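Local coordinates for ABC transporter periplasmic peptide-binding protein (Pseudoalteromonas, PDB 4QFL) that binds dipeptides such as Ala-Phe in the periplasm, probably delivering them to an ABC transporter for uptake, at residues Thr341-Glu346 with Gln485-Ala490. Residues are numbered along the deposited sequence; the frame is centred on the assembly and turned at random.
Sequences TSWAFE and QYYDAA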
loop_
_atom_site.group_PDB
_atom_site.type_symbol
_atom_site.label_atom_id
_atom_site.label_comp_id
_atom_site.label_asym_id
_atom_site.label_seq_id
_atom_site.Cartn_x
_atom_site.Cartn_y
_atom_site.Cartn_z
ATOM N N THR A 341 11.631 8.716 -9.816
ATOM C CA THR A 341 10.743 9.865 -9.677
ATOM C C THR A 341 10.583 10.341 -8.234
ATOM O O THR A 341 9.952 11.364 -7.982
ATOM C CB THR A 341 9.347 9.590 -10.269
ATOM O OG1 THR A 341 8.899 8.294 -9.863
ATOM C CG2 THR A 341 9.383 9.656 -11.797
ATOM N N SER A 342 11.163 9.604 -7.290
ATOM C CA SER A 342 11.188 10.035 -5.898
ATOM C C SER A 342 12.179 11.188 -5.750
ATOM O O SER A 342 13.277 11.144 -6.314
ATOM C CB SER A 342 11.590 8.875 -4.985
ATOM O OG SER A 342 11.797 9.308 -3.658
ATOM N N TRP A 343 11.808 12.225 -5.001
ATOM C CA TRP A 343 12.723 13.355 -4.890
ATOM C C TRP A 343 14.017 13.008 -4.173
ATOM O O TRP A 343 15.023 13.705 -4.318
ATOM C CB TRP A 343 12.063 14.613 -4.315
ATOM C CG TRP A 343 11.465 14.582 -2.922
ATOM C CD1 TRP A 343 10.142 14.619 -2.617
ATOM C CD2 TRP A 343 12.166 14.618 -1.659
ATOM N NE1 TRP A 343 9.965 14.641 -1.256
ATOM C CE2 TRP A 343 11.189 14.637 -0.642
ATOM C CE3 TRP A 343 13.515 14.614 -1.295
ATOM C CZ2 TRP A 343 11.517 14.656 0.723
ATOM C CZ3 TRP A 343 13.843 14.624 0.062
ATOM C CH2 TRP A 343 12.849 14.644 1.051
ATOM N N ALA A 344 14.009 11.912 -3.428
ATOM C CA ALA A 344 15.204 11.488 -2.715
ATOM C C ALA A 344 15.998 10.448 -3.491
ATOM O O ALA A 344 16.978 9.906 -2.979
ATOM C CB ALA A 344 14.838 10.946 -1.331
ATOM N N PHE A 345 15.584 10.162 -4.724
ATOM C CA PHE A 345 16.218 9.085 -5.463
ATOM C C PHE A 345 17.691 9.361 -5.666
ATOM O O PHE A 345 18.090 10.481 -5.987
ATOM C CB PHE A 345 15.553 8.868 -6.814
ATOM C CG PHE A 345 16.364 8.034 -7.758
ATOM C CD1 PHE A 345 16.498 6.670 -7.567
ATOM C CD2 PHE A 345 16.983 8.617 -8.851
ATOM C CE1 PHE A 345 17.236 5.895 -8.445
ATOM C CE2 PHE A 345 17.724 7.846 -9.735
ATOM C CZ PHE A 345 17.849 6.482 -9.530
ATOM N N GLU A 346 18.494 8.329 -5.469
ATOM C CA GLU A 346 19.912 8.401 -5.752
ATOM C C GLU A 346 20.386 7.043 -6.221
ATOM O O GLU A 346 20.275 6.058 -5.500
ATOM C CB GLU A 346 20.684 8.843 -4.514
ATOM C CG GLU A 346 22.118 9.265 -4.790
ATOM C CD GLU A 346 22.239 10.620 -5.475
ATOM O OE1 GLU A 346 21.296 11.447 -5.415
ATOM O OE2 GLU A 346 23.305 10.857 -6.078
ATOM N N GLN A 485 20.101 13.829 2.525
ATOM C CA GLN A 485 21.377 13.304 3.014
ATOM C C GLN A 485 21.169 11.995 3.746
ATOM O O GLN A 485 21.858 11.003 3.514
ATOM C CB GLN A 485 22.030 14.291 3.971
ATOM C CG GLN A 485 22.786 15.393 3.285
ATOM C CD GLN A 485 23.495 16.274 4.276
ATOM O OE1 GLN A 485 22.933 16.627 5.315
ATOM N NE2 GLN A 485 24.747 16.614 3.980
ATOM N N TYR A 486 20.200 12.000 4.646
ATOM C CA TYR A 486 19.870 10.792 5.375
ATOM C C TYR A 486 19.267 9.734 4.455
ATOM O O TYR A 486 19.628 8.563 4.535
ATOM C CB TYR A 486 18.959 11.120 6.562
ATOM C CG TYR A 486 19.679 11.961 7.584
ATOM C CD1 TYR A 486 20.836 11.489 8.192
ATOM C CD2 TYR A 486 19.231 13.226 7.929
ATOM C CE1 TYR A 486 21.524 12.251 9.123
ATOM C CE2 TYR A 486 19.919 14.001 8.868
ATOM C CZ TYR A 486 21.064 13.502 9.458
ATOM O OH TYR A 486 21.767 14.244 10.385
ATOM N N TYR A 487 18.370 10.149 3.569
ATOM C CA TYR A 487 17.805 9.206 2.612
ATOM C C TYR A 487 18.873 8.665 1.677
ATOM O O TYR A 487 18.798 7.519 1.259
ATOM C CB TYR A 487 16.624 9.810 1.851
ATOM C CG TYR A 487 15.439 9.995 2.751
ATOM C CD1 TYR A 487 15.048 8.979 3.618
ATOM C CD2 TYR A 487 14.731 11.191 2.781
ATOM C CE1 TYR A 487 13.979 9.142 4.474
ATOM C CE2 TYR A 487 13.652 11.363 3.632
ATOM C CZ TYR A 487 13.284 10.336 4.480
ATOM O OH TYR A 487 12.214 10.495 5.335
ATOM N N ASP A 488 19.878 9.479 1.362
ATOM C CA ASP A 488 21.012 8.973 0.598
ATOM C C ASP A 488 21.713 7.849 1.354
ATOM O O ASP A 488 22.011 6.793 0.792
ATOM C CB ASP A 488 22.021 10.087 0.300
ATOM C CG ASP A 488 21.541 11.040 -0.768
ATOM O OD1 ASP A 488 20.602 10.680 -1.491
ATOM O OD2 ASP A 488 22.106 12.146 -0.895
ATOM N N ALA A 489 21.992 8.089 2.629
ATOM C CA ALA A 489 22.727 7.112 3.410
ATOM C C ALA A 489 21.881 5.850 3.541
ATOM O O ALA A 489 22.408 4.733 3.577
ATOM C CB ALA A 489 23.088 7.689 4.783
ATOM N N ALA A 490 20.564 6.033 3.600
ATOM C CA ALA A 490 19.648 4.914 3.768
ATOM C C ALA A 490 19.639 4.020 2.535
ATOM O O ALA A 490 19.639 2.790 2.639
ATOM C CB ALA A 490 18.249 5.413 4.069
#
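Apolar packing joins Ala344 to Tyr487: the methyl CB of Ala344 lies 3.8 Å from CB of Tyr487 and 4.1 Å from its CD2, so it meets the root of the phenol rather than its hydroxyl. Trp343 adds a looser apolar touch, its CH2 standing 4.3 Å from CE2 of Tyr487, at the phenol edge and near its plane. Beyond the two segments, the nearly parallel ring of Phe444 meets the phenol, and Arg483 NH2 hydrogen-bonds Tyr487 OH. A type I beta turn, Ser342 to Phe345, closed by Phe345 N to Ser342 O at 3.0 Å, presents Ala344; it packs the loop between strand 332-333 and helix 356-363 on helix 480-497 of this family 5 extracellular solute-binding protein. No hydrogen bond crosses directly. OD1 of Asp488 rests 3.5 Å from the aliphatic CB of Glu346. With CG of Glu346 anti to N (chi1 -166°), a bend at chi2 (74°) leaves OE1 4.1 Å from Asp488 OD1, the carboxylate planes 64° apart. This like-charge approach is probably eased by Lys484, which forms a salt bridge with Glu346 and a long, weak ion pair with Asp488. Gln491 hydrogen-bonds Ala344 O through NE2 and Glu346 N through OE1.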